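Local coordinates for protein GRMZM2G135359 pseudokinase (PDB 6EAS) that is a maize membrane pseudokinase named for drought response and inactivity, whose kinase-fold domain binds a substituted pyrimidine in the cleft where active kinases hold ATP, at residues Ile67-Ser72 against Val119-Tyr124; Phe103-Gly108 against Ala185-Asp190; Ala24-Val29 against Leu107-Glu112; Gly153-Leu158 against Arg219-Val224. All blocks are in the same frame, centred on the assembly; numbering follows the deposited sequence.

Contact 1: Ile67-Ser72 against Val119-Tyr124; sequences IAVASS and VMVFEY. With J3A (6-(4-methylpiperazin-1-yl)-N-(5-methyl-1H-pyrazol-3-yl)-2-[(E)-2-phenylethenyl]pyrimidin-4-amine), chain B.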
# COMPACT_ATOMS: atom_id res chain seq x y z
N ILE A 67 12.88 6.32 8.82
CA ILE A 67 11.87 7.12 8.14
C ILE A 67 12.14 7.10 6.63
O ILE A 67 13.27 6.93 6.18
CB ILE A 67 11.82 8.57 8.67
CG1 ILE A 67 13.13 9.33 8.45
CG2 ILE A 67 11.38 8.60 10.12
CD1 ILE A 67 13.04 10.82 8.73
N ALA A 68 11.05 7.29 5.88
CA ALA A 68 11.03 7.56 4.45
C ALA A 68 10.42 8.95 4.24
O ALA A 68 9.26 9.18 4.58
CB ALA A 68 10.21 6.48 3.76
N VAL A 69 11.23 9.88 3.74
CA VAL A 69 10.82 11.25 3.60
C VAL A 69 10.37 11.49 2.15
O VAL A 69 11.15 11.33 1.22
CB VAL A 69 11.95 12.20 4.01
CG1 VAL A 69 11.61 13.65 3.72
CG2 VAL A 69 12.32 12.01 5.48
N ALA A 70 9.11 11.88 1.98
CA ALA A 70 8.55 12.20 0.67
C ALA A 70 8.56 13.72 0.47
O ALA A 70 7.86 14.44 1.17
CB ALA A 70 7.17 11.63 0.54
N SER A 71 9.35 14.18 -0.51
CA SER A 71 9.54 15.60 -0.81
C SER A 71 8.94 15.94 -2.18
O SER A 71 9.20 15.25 -3.15
CB SER A 71 11.00 15.96 -0.79
OG SER A 71 11.17 17.37 -0.81
N SER A 72 8.16 17.03 -2.25
CA SER A 72 7.64 17.50 -3.53
C SER A 72 8.79 17.73 -4.52
O SER A 72 9.93 17.99 -4.13
CB SER A 72 6.84 18.75 -3.37
OG SER A 72 6.36 19.19 -4.63
N VAL A 119 7.25 18.48 2.58
CA VAL A 119 7.68 17.14 2.90
C VAL A 119 6.60 16.45 3.74
O VAL A 119 5.92 17.09 4.53
CB VAL A 119 9.04 17.18 3.62
CG1 VAL A 119 9.21 16.04 4.61
CG2 VAL A 119 10.20 17.24 2.64
N MET A 120 6.46 15.13 3.53
CA MET A 120 5.74 14.25 4.45
C MET A 120 6.69 13.12 4.85
O MET A 120 7.41 12.60 4.01
CB MET A 120 4.51 13.65 3.77
CG MET A 120 3.61 14.70 3.18
SD MET A 120 2.09 14.01 2.52
CE MET A 120 1.55 15.42 1.57
N VAL A 121 6.64 12.74 6.13
CA VAL A 121 7.55 11.78 6.72
C VAL A 121 6.75 10.52 7.04
O VAL A 121 5.78 10.58 7.80
CB VAL A 121 8.23 12.32 7.99
CG1 VAL A 121 9.13 11.28 8.65
CG2 VAL A 121 9.02 13.57 7.68
N PHE A 122 7.17 9.39 6.46
CA PHE A 122 6.46 8.13 6.59
C PHE A 122 7.33 7.10 7.31
O PHE A 122 8.53 7.26 7.42
CB PHE A 122 6.06 7.62 5.22
CG PHE A 122 4.99 8.41 4.53
CD1 PHE A 122 3.65 8.26 4.88
CD2 PHE A 122 5.30 9.29 3.50
CE1 PHE A 122 2.66 8.98 4.23
CE2 PHE A 122 4.31 10.02 2.86
CZ PHE A 122 3.00 9.87 3.23
N GLU A 123 6.66 6.08 7.82
CA GLU A 123 7.28 4.89 8.36
C GLU A 123 8.21 4.30 7.30
O GLU A 123 7.96 4.45 6.10
CB GLU A 123 6.19 3.89 8.73
CG GLU A 123 5.37 4.31 9.93
CD GLU A 123 4.30 3.30 10.29
OE1 GLU A 123 3.64 2.80 9.38
OE2 GLU A 123 4.14 3.02 11.48
N TYR A 124 9.30 3.68 7.74
CA TYR A 124 10.20 3.04 6.81
C TYR A 124 9.94 1.54 6.84
O TYR A 124 9.96 0.93 7.92
CB TYR A 124 11.67 3.31 7.14
CG TYR A 124 12.60 2.56 6.21
CD1 TYR A 124 12.69 2.93 4.87
CD2 TYR A 124 13.31 1.45 6.63
CE1 TYR A 124 13.49 2.23 3.99
CE2 TYR A 124 14.15 0.76 5.77
CZ TYR A 124 14.23 1.15 4.45
OH TYR A 124 15.01 0.47 3.57
C4 J3A B . 9.23 3.93 -4.46
C14 J3A B . 16.14 -2.19 0.76
C5 J3A B . 8.91 4.48 -5.70
C6 J3A B . 9.83 4.47 -6.72
C11 J3A B . 12.46 -0.14 0.87
C7 J3A B . 10.82 2.78 -2.93
C8 J3A B . 11.56 1.71 -2.73
C9 J3A B . 11.85 1.07 -1.43
C10 J3A B . 13.12 -0.49 -0.32
C12 J3A B . 11.51 0.87 0.82
C13 J3A B . 14.62 -2.16 0.78
N1 J3A B . 12.80 0.12 -1.47
N2 J3A B . 11.19 1.45 -0.34
C3 J3A B . 10.48 3.37 -4.23
N3 J3A B . 14.07 -1.48 -0.39
C1 J3A B . 11.07 3.91 -6.52
C2 J3A B . 11.40 3.36 -5.29
N4 J3A B . 16.67 -1.62 -0.48
C15 J3A B . 16.04 -2.29 -1.62
C16 J3A B . 14.55 -2.01 -1.66
C17 J3A B . 18.13 -1.75 -0.54
N5 J3A B . 10.84 1.26 1.97
C18 J3A B . 9.99 2.34 2.19
N6 J3A B . 9.56 2.63 3.41
N7 J3A B . 8.74 3.70 3.23
C19 J3A B . 8.65 4.07 1.96
C20 J3A B . 9.43 3.20 1.24
C21 J3A B . 7.81 5.23 1.54

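Contact 2: Phe103-Gly108 against Ala185-Asp190; sequences FMNLLG and AAKVSD. With J3A (6-(4-methylpiperazin-1-yl)-N-(5-methyl-1H-pyrazol-3-yl)-2-[(E)-2-phenylethenyl]pyrimidin-4-amine), chain B.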
# COMPACT_ATOMS: atom_id res chain seq x y z
N PHE A 103 -1.05 0.17 7.58
CA PHE A 103 -0.92 1.34 6.74
C PHE A 103 0.48 1.91 6.96
O PHE A 103 1.04 1.79 8.06
CB PHE A 103 -2.02 2.36 7.04
CG PHE A 103 -2.02 3.56 6.13
CD1 PHE A 103 -2.39 3.44 4.80
CD2 PHE A 103 -1.63 4.81 6.59
CE1 PHE A 103 -2.38 4.54 3.95
CE2 PHE A 103 -1.63 5.91 5.75
CZ PHE A 103 -2.01 5.78 4.43
N MET A 104 1.05 2.48 5.90
CA MET A 104 2.30 3.18 5.99
C MET A 104 2.00 4.58 6.54
O MET A 104 1.68 5.53 5.82
CB MET A 104 3.02 3.27 4.64
CG MET A 104 4.31 4.05 4.71
SD MET A 104 5.37 3.76 3.29
CE MET A 104 6.02 2.15 3.79
N ASN A 105 2.07 4.68 7.86
CA ASN A 105 1.53 5.81 8.61
C ASN A 105 2.40 7.05 8.42
O ASN A 105 3.61 6.96 8.41
CB ASN A 105 1.44 5.47 10.09
CG ASN A 105 0.43 4.37 10.34
OD1 ASN A 105 -0.73 4.56 10.01
ND2 ASN A 105 0.87 3.25 10.86
N LEU A 106 1.73 8.20 8.29
CA LEU A 106 2.38 9.52 8.33
C LEU A 106 2.91 9.77 9.75
O LEU A 106 2.16 9.64 10.71
CB LEU A 106 1.33 10.56 7.94
CG LEU A 106 1.82 12.00 7.82
CD1 LEU A 106 2.55 12.20 6.50
CD2 LEU A 106 0.66 12.99 7.95
N LEU A 107 4.20 10.08 9.88
CA LEU A 107 4.84 10.30 11.19
C LEU A 107 5.04 11.79 11.46
O LEU A 107 5.37 12.19 12.58
CB LEU A 107 6.20 9.61 11.22
CG LEU A 107 6.18 8.09 11.07
CD1 LEU A 107 7.59 7.53 11.18
CD2 LEU A 107 5.26 7.46 12.10
N GLY A 108 4.90 12.61 10.43
CA GLY A 108 5.25 14.01 10.50
C GLY A 108 5.21 14.63 9.13
O GLY A 108 4.98 13.94 8.14
N ALA A 185 4.85 -8.16 7.46
CA ALA A 185 3.47 -7.63 7.49
C ALA A 185 3.31 -6.63 6.33
O ALA A 185 4.28 -5.99 5.94
CB ALA A 185 3.17 -6.96 8.82
N ALA A 186 2.09 -6.52 5.79
CA ALA A 186 1.77 -5.54 4.74
C ALA A 186 1.57 -4.15 5.34
O ALA A 186 0.96 -4.01 6.41
CB ALA A 186 0.52 -5.97 4.01
N LYS A 187 2.05 -3.13 4.61
CA LYS A 187 1.69 -1.75 4.83
C LYS A 187 1.29 -1.11 3.50
O LYS A 187 2.11 -0.90 2.63
CB LYS A 187 2.82 -1.00 5.54
CG LYS A 187 2.88 -1.24 7.05
CD LYS A 187 3.96 -0.46 7.75
CE LYS A 187 3.82 -0.46 9.26
NZ LYS A 187 2.70 0.41 9.72
N VAL A 188 0.00 -0.83 3.36
CA VAL A 188 -0.54 -0.12 2.22
C VAL A 188 -0.11 1.34 2.36
O VAL A 188 -0.17 1.86 3.48
CB VAL A 188 -2.07 -0.25 2.20
CG1 VAL A 188 -2.69 0.51 1.03
CG2 VAL A 188 -2.50 -1.71 2.20
N SER A 189 0.35 1.95 1.25
CA SER A 189 0.87 3.32 1.26
C SER A 189 -0.01 4.27 0.43
O SER A 189 -0.72 3.87 -0.50
CB SER A 189 2.24 3.35 0.69
OG SER A 189 2.16 3.12 -0.70
N ASP A 190 0.14 5.56 0.74
CA ASP A 190 -0.31 6.66 -0.12
C ASP A 190 0.76 7.75 -0.08
O ASP A 190 0.67 8.68 0.72
CB ASP A 190 -1.67 7.18 0.34
CG ASP A 190 -2.17 8.40 -0.43
OD1 ASP A 190 -1.56 8.75 -1.48
OD2 ASP A 190 -3.14 9.00 0.04
C4 J3A B . 9.23 3.93 -4.46
C14 J3A B . 16.14 -2.19 0.76
C5 J3A B . 8.91 4.48 -5.70
C6 J3A B . 9.83 4.47 -6.72
C11 J3A B . 12.46 -0.14 0.87
C7 J3A B . 10.82 2.78 -2.93
C8 J3A B . 11.56 1.71 -2.73
C9 J3A B . 11.85 1.07 -1.43
C10 J3A B . 13.12 -0.49 -0.32
C12 J3A B . 11.51 0.87 0.82
C13 J3A B . 14.62 -2.16 0.78
N1 J3A B . 12.80 0.12 -1.47
N2 J3A B . 11.19 1.45 -0.34
C3 J3A B . 10.48 3.37 -4.23
N3 J3A B . 14.07 -1.48 -0.39
C1 J3A B . 11.07 3.91 -6.52
C2 J3A B . 11.40 3.36 -5.29
N4 J3A B . 16.67 -1.62 -0.48
C15 J3A B . 16.04 -2.29 -1.62
C16 J3A B . 14.55 -2.01 -1.66
C17 J3A B . 18.13 -1.75 -0.54
N5 J3A B . 10.84 1.26 1.97
C18 J3A B . 9.99 2.34 2.19
N6 J3A B . 9.56 2.63 3.41
N7 J3A B . 8.74 3.70 3.23
C19 J3A B . 8.65 4.07 1.96
C20 J3A B . 9.43 3.20 1.24
C21 J3A B . 7.81 5.23 1.54
O HOH W 1 1.59 6.07 3.33

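Contact 3: Ala24-Val29 against Leu107-Glu112; sequences AFVTGV and LGYCEE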
# COMPACT_ATOMS: atom_id res chain seq x y z
N ALA A 24 1.08 24.61 12.74
CA ALA A 24 0.53 23.23 12.71
C ALA A 24 -0.71 23.19 11.81
O ALA A 24 -1.55 24.08 11.87
CB ALA A 24 0.21 22.76 14.11
N PHE A 25 -0.78 22.17 10.95
CA PHE A 25 -1.92 21.99 10.05
C PHE A 25 -2.87 20.95 10.62
O PHE A 25 -4.01 20.82 10.15
CB PHE A 25 -1.43 21.63 8.64
CG PHE A 25 -0.39 22.58 8.09
CD1 PHE A 25 -0.54 23.95 8.24
CD2 PHE A 25 0.73 22.10 7.44
CE1 PHE A 25 0.41 24.83 7.76
CE2 PHE A 25 1.69 22.98 6.95
CZ PHE A 25 1.53 24.34 7.11
N VAL A 26 -2.42 20.21 11.64
CA VAL A 26 -3.16 19.08 12.15
C VAL A 26 -2.75 18.83 13.61
O VAL A 26 -1.63 19.14 14.02
CB VAL A 26 -2.90 17.82 11.31
CG1 VAL A 26 -3.54 17.91 9.93
CG2 VAL A 26 -1.42 17.51 11.19
N THR A 27 -3.70 18.26 14.35
CA THR A 27 -3.44 17.67 15.65
C THR A 27 -2.82 16.29 15.39
O THR A 27 -2.99 15.74 14.30
CB THR A 27 -4.73 17.64 16.47
OG1 THR A 27 -5.42 18.87 16.22
CG2 THR A 27 -4.52 17.48 17.96
N GLY A 28 -2.06 15.78 16.36
CA GLY A 28 -1.62 14.38 16.36
C GLY A 28 -0.28 14.15 15.66
O GLY A 28 0.51 13.33 16.13
N VAL A 29 -0.04 14.84 14.54
CA VAL A 29 1.17 14.63 13.73
C VAL A 29 2.13 15.80 13.93
O VAL A 29 1.80 16.94 13.63
CB VAL A 29 0.82 14.44 12.24
CG1 VAL A 29 2.06 14.26 11.38
CG2 VAL A 29 -0.13 13.28 12.01
N LEU A 107 4.20 10.08 9.88
CA LEU A 107 4.84 10.30 11.19
C LEU A 107 5.04 11.79 11.46
O LEU A 107 5.37 12.19 12.58
CB LEU A 107 6.20 9.61 11.22
CG LEU A 107 6.18 8.09 11.07
CD1 LEU A 107 7.59 7.53 11.18
CD2 LEU A 107 5.26 7.46 12.10
N GLY A 108 4.90 12.61 10.43
CA GLY A 108 5.25 14.01 10.50
C GLY A 108 5.21 14.63 9.13
O GLY A 108 4.98 13.94 8.14
N TYR A 109 5.47 15.94 9.09
CA TYR A 109 5.49 16.74 7.89
C TYR A 109 6.40 17.94 8.15
O TYR A 109 6.70 18.26 9.31
CB TYR A 109 4.07 17.18 7.53
CG TYR A 109 3.39 18.00 8.60
CD1 TYR A 109 2.81 17.39 9.70
CD2 TYR A 109 3.35 19.38 8.53
CE1 TYR A 109 2.20 18.13 10.70
CE2 TYR A 109 2.74 20.13 9.52
CZ TYR A 109 2.15 19.51 10.61
OH TYR A 109 1.55 20.24 11.60
N CYS A 110 6.83 18.60 7.08
CA CYS A 110 7.63 19.80 7.19
C CYS A 110 7.30 20.74 6.03
O CYS A 110 7.55 20.43 4.87
CB CYS A 110 9.12 19.49 7.18
SG CYS A 110 10.15 20.98 7.10
N GLU A 111 6.74 21.90 6.38
CA GLU A 111 6.56 22.98 5.45
C GLU A 111 7.53 24.11 5.85
O GLU A 111 7.60 24.46 7.00
CB GLU A 111 5.09 23.39 5.45
CG GLU A 111 4.83 24.75 4.83
CD GLU A 111 3.42 24.90 4.29
OE1 GLU A 111 3.03 24.08 3.43
OE2 GLU A 111 2.72 25.84 4.71
N GLU A 112 8.29 24.61 4.88
CA GLU A 112 9.26 25.68 5.08
C GLU A 112 9.31 26.48 3.77
O GLU A 112 9.05 25.93 2.70
CB GLU A 112 10.59 25.07 5.52
CG GLU A 112 11.76 26.04 5.52
CD GLU A 112 11.64 27.17 6.52
OE1 GLU A 112 11.60 26.89 7.74
OE2 GLU A 112 11.56 28.34 6.06
O HOH W 2 0.85 19.43 14.01

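Contact 4: Gly153-Leu158 against Arg219-Val224; sequences GIAYCL and RKYGMV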
# COMPACT_ATOMS: atom_id res chain seq x y z
N GLY A 153 -3.58 -8.64 6.08
CA GLY A 153 -3.14 -7.29 6.45
C GLY A 153 -3.66 -6.22 5.51
O GLY A 153 -4.10 -5.13 5.96
N ILE A 154 -3.58 -6.49 4.21
CA ILE A 154 -4.06 -5.54 3.21
C ILE A 154 -5.56 -5.34 3.42
O ILE A 154 -6.01 -4.21 3.48
CB ILE A 154 -3.76 -5.97 1.75
CG1 ILE A 154 -2.27 -5.96 1.44
CG2 ILE A 154 -4.51 -5.07 0.78
CD1 ILE A 154 -1.91 -6.78 0.20
N ALA A 155 -6.30 -6.45 3.56
CA ALA A 155 -7.74 -6.41 3.71
C ALA A 155 -8.14 -5.59 4.96
O ALA A 155 -9.07 -4.78 4.88
CB ALA A 155 -8.30 -7.80 3.75
N TYR A 156 -7.44 -5.78 6.08
CA TYR A 156 -7.75 -5.03 7.31
C TYR A 156 -7.52 -3.53 7.08
O TYR A 156 -8.28 -2.70 7.58
CB TYR A 156 -6.97 -5.53 8.53
CG TYR A 156 -7.42 -6.86 9.09
CD1 TYR A 156 -8.76 -7.13 9.31
CD2 TYR A 156 -6.51 -7.83 9.44
CE1 TYR A 156 -9.18 -8.36 9.80
CE2 TYR A 156 -6.91 -9.06 9.95
CZ TYR A 156 -8.25 -9.32 10.15
OH TYR A 156 -8.65 -10.54 10.62
N CYS A 157 -6.45 -3.19 6.35
CA CYS A 157 -6.13 -1.82 6.07
C CYS A 157 -7.27 -1.19 5.26
O CYS A 157 -7.78 -0.13 5.64
CB CYS A 157 -4.82 -1.64 5.32
SG CYS A 157 -4.35 0.10 5.14
N LEU A 158 -7.68 -1.85 4.17
CA LEU A 158 -8.65 -1.27 3.26
C LEU A 158 -9.99 -1.11 3.99
O LEU A 158 -10.68 -0.11 3.81
CB LEU A 158 -8.83 -2.17 2.03
CG LEU A 158 -7.60 -2.45 1.17
CD1 LEU A 158 -8.00 -3.02 -0.18
CD2 LEU A 158 -6.73 -1.21 0.98
N ARG A 219 -12.31 -4.28 -6.23
CA ARG A 219 -11.82 -4.99 -7.41
C ARG A 219 -10.29 -5.07 -7.41
O ARG A 219 -9.75 -6.15 -7.71
CB ARG A 219 -12.31 -4.36 -8.72
CG ARG A 219 -11.80 -5.05 -9.98
CD ARG A 219 -12.19 -4.29 -11.23
NE ARG A 219 -11.42 -3.06 -11.29
CZ ARG A 219 -10.13 -2.98 -11.64
NH1 ARG A 219 -9.54 -4.02 -12.21
NH2 ARG A 219 -9.44 -1.88 -11.41
N LYS A 220 -9.61 -3.95 -7.13
CA LYS A 220 -8.17 -3.89 -7.08
C LYS A 220 -7.64 -4.87 -6.03
O LYS A 220 -6.61 -5.49 -6.25
CB LYS A 220 -7.65 -2.48 -6.75
CG LYS A 220 -7.82 -1.43 -7.84
CD LYS A 220 -7.56 -0.03 -7.33
CE LYS A 220 -8.08 1.06 -8.24
NZ LYS A 220 -7.12 1.34 -9.33
N TYR A 221 -8.34 -4.98 -4.89
CA TYR A 221 -7.97 -5.93 -3.83
C TYR A 221 -8.04 -7.36 -4.38
O TYR A 221 -7.10 -8.14 -4.21
CB TYR A 221 -8.84 -5.81 -2.58
CG TYR A 221 -8.46 -6.86 -1.58
CD1 TYR A 221 -7.28 -6.73 -0.87
CD2 TYR A 221 -9.20 -8.02 -1.41
CE1 TYR A 221 -6.87 -7.70 0.01
CE2 TYR A 221 -8.78 -9.03 -0.55
CZ TYR A 221 -7.61 -8.85 0.17
OH TYR A 221 -7.13 -9.77 1.05
N GLY A 222 -9.11 -7.66 -5.10
CA GLY A 222 -9.26 -8.90 -5.82
C GLY A 222 -8.08 -9.18 -6.73
O GLY A 222 -7.50 -10.26 -6.69
N MET A 223 -7.69 -8.20 -7.54
CA MET A 223 -6.59 -8.38 -8.46
C MET A 223 -5.28 -8.58 -7.68
O MET A 223 -4.46 -9.39 -8.10
CB MET A 223 -6.43 -7.19 -9.41
CG MET A 223 -7.59 -7.01 -10.36
SD MET A 223 -8.03 -8.50 -11.29
CE MET A 223 -6.53 -8.74 -12.23
N VAL A 224 -5.07 -7.85 -6.58
CA VAL A 224 -3.80 -7.96 -5.82
C VAL A 224 -3.74 -9.34 -5.13
O VAL A 224 -2.64 -9.96 -5.05
CB VAL A 224 -3.56 -6.79 -4.84
CG1 VAL A 224 -2.42 -7.09 -3.87
CG2 VAL A 224 -3.23 -5.49 -5.57

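Contact 1: Ile67-Ser72 against Val119-Tyr124
Tyr124 and Ala68 meet at the hinge end of a strand pairing and flank the bound J3A, Tyr124 at the exit of strand 116-123 and Ala68 on strand 66-72. The strands run antiparallel at 153°, joined by two reciprocal backbone pairs: Ala68 with Phe122, whose Phe122 N to Ala68 O bond is 2.8 Å, and Ala70 with Met120. Beyond Phe122, at the gatekeeper position of the kinase fold, comes the hinge. There Glu123 O accepts N7 of the J3A pyrazole at 3.1 Å, and Ala125 N bonds the same ligand. The Tyr124 side chain leaves with CG anti to the backbone N (chi1 176°), its CB resting 3.7 Å from Ile67 N. CG and CD1 run past the pyrazole, CD1 coming to 3.5 Å from J3A N6; CE1 meets the linking amine N5, and CZ and OH both come to pyrimidine C11, OH at 3.8 Å. Ala68 CB lies at the edge of the Tyr124 ring and over the pyrazole, 3.2 Å from J3A N7. An alanine in place of Tyr124 would probably leave the pyrazole and amine without this flank and take away the cation-pi partner of Lys58. On the other face, Val69 CG1 and Val119 CG1 meet at 3.5 Å, beside Leu37 of helix 34-40. Back on the face of Ala68, Ala70 CB packs against the edge of the Phe122 ring. By position, Ala70 stands where active kinases carry the ATP-binding lysine, consistent with a cleft that holds a flat heterocycle through hinge and apolar contacts but lacks the usual charge for phosphates.

Contact 2: Phe103-Gly108 against Ala185-Asp190
In the link between the αC helix and the β4 strand of the kinase fold, Phe103 and Met104 dock on Val188, just ahead of Asp190, which takes the place of the aspartate of the DFG motif. The backbones meet in a single bridge: Met104 N donates to Val188 O at 2.8 Å. The same oxygen is approached by the Phe103 ring, CD1 standing 3.0 Å from Val188 O. The ring continues toward Asp190 CB, with Leu95 of helix 82-97 and Cys157 of helix 144-163 as further neighbours. The Lys187 side chain sets out toward the backbone of Phe103 and Met104. Its chain stays extended until the last torsion, which bends (chi4 -73°) and sets NZ 2.7 Å from Phe103 O; Glu123, its salt-bridge partner, and the carbonyl of Lys101 also hold the ammonium, so three oxygens grip it. Met104 lies between Ser189 and the ligand: its CB meets Ser189 CB at 4.0 Å, while SD reaches C21 of J3A at 3.3 Å and CE touches the pyrazole nitrogens. Asp190 turns its carboxylate to Arg171 and Trp194, which probably fixes its rotation, and leaves its amide facing the Met104 backbone. There water 1 sits between the two, accepting from Asp190 N at 3.0 Å and donating to Met104 O.

Contact 3: Ala24-Val29 against Leu107-Glu112
The Tyr109 ring receives Val29 at one edge, where Val29 CG1 lies in the ring plane 3.6 Å from CD1 and Val29 O approaches CE1; Phe25 CD2 and Val26 CG2 come at the ring obliquely. The Phe25 ring is inclined to it by 32°, with Phe25 CD2 3.5 Å from Tyr109 CE2. At the edge of the Phe25 ring, in its plane, lies Glu111 CB, while Glu111 OE2 approaches CZ obliquely, ring and carboxylate planes standing 60° apart. Arg118 and Arg89 form salt bridges with that carboxylate, and Glu85 lies close to it as a like charge. Tyr109 belongs to strand 106-113, an outermost strand of the N-lobe sheet, just after a classic beta bulge in which Leu107 and Gly108 both face Val121; the segment 24-29, a loop before helix 34-40, packs alongside it, with Val26 and Val29 also touching helix 82-97. Val29 CG1 sits 3.3 Å from Gly108 CA, a tight fit. The phenol swings out with CG between backbone N and carbonyl carbon (chi1 60°). Its OH accepts Phe25 N at 3.1 Å and donates to water 2 at 2.6 Å. A phenylalanine in place of Tyr109 would probably leave the Phe25 amide without its acceptor and water 2 without its donor. That water in turn donates to Val26 O and, at 2.7 Å, to Val29 O.

Contact 4: Gly153-Leu158 against Arg219-Val224
Apolar contact around one ring joins Ile154, Ala155 and Leu158 to Tyr221. The helical segments 153-158 and 219-224 run antiparallel at 171°, their axes 11.3 Å apart, a wide spacing that the Tyr221 side chain bridges. Its CG stands anti to the backbone N (chi1 177°), which sends the ring outward from its own helix and across to the other. Ile154 comes at the ring edge, with CG2 3.6 Å from Tyr221 CE1 and CB also lying in the ring plane. Leu158 CD1 approaches obliquely near the root of the side chain, touching CB and CD1 of Tyr221 alike at 3.8 Å. Ala155, small enough to let the phenol end come close to the helix backbone, places CB 3.5 Å from Tyr221 OH, and its CA is 7.6 Å from that of Tyr221. A second, looser aliphatic pair lies one helical turn along, where Ile154 CD1 meets Val224 CG1 at 4.1 Å.

The polar end of the ring is held just beyond these segments: Tyr221 OH bonds to the carbonyl oxygen of Ser151, earlier on the same helix as Ile154. This satisfies a buried hydroxyl and probably fixes where the ring tip rests.

These are the αE and αF helices at the centre of the kinase C-lobe. Val296 and Met300 of helix 293-304 touch Tyr221 as well, Leu170 and Met293 touch Leu158, and Ile154 also reaches Ala186 of strand 186-188.

Overall arrangement
The four contacts run from the N-lobe sheet to the helical C-lobe. Contacts 1 and 3 lie 12 Å apart, centre to centre, on neighbouring strands 116-123 and 106-113, while contacts 2 and 3 share Leu107 and Gly108. Contact 2, 10 Å from contact 1, connects the lobes: Lys187 pairs with Glu123 of contact 1, and Val188 and Phe103 pack on Cys157 of contact 4, 14 Å away. Contacts 3 and 4 are about 28 Å apart and do not touch. Along the chain contact 1 crosses contacts 2 and 3, and contact 4 opens after both contacts 1 and 3 close. The ligand touches contact 1 at the hinge and contact 2 through Met104.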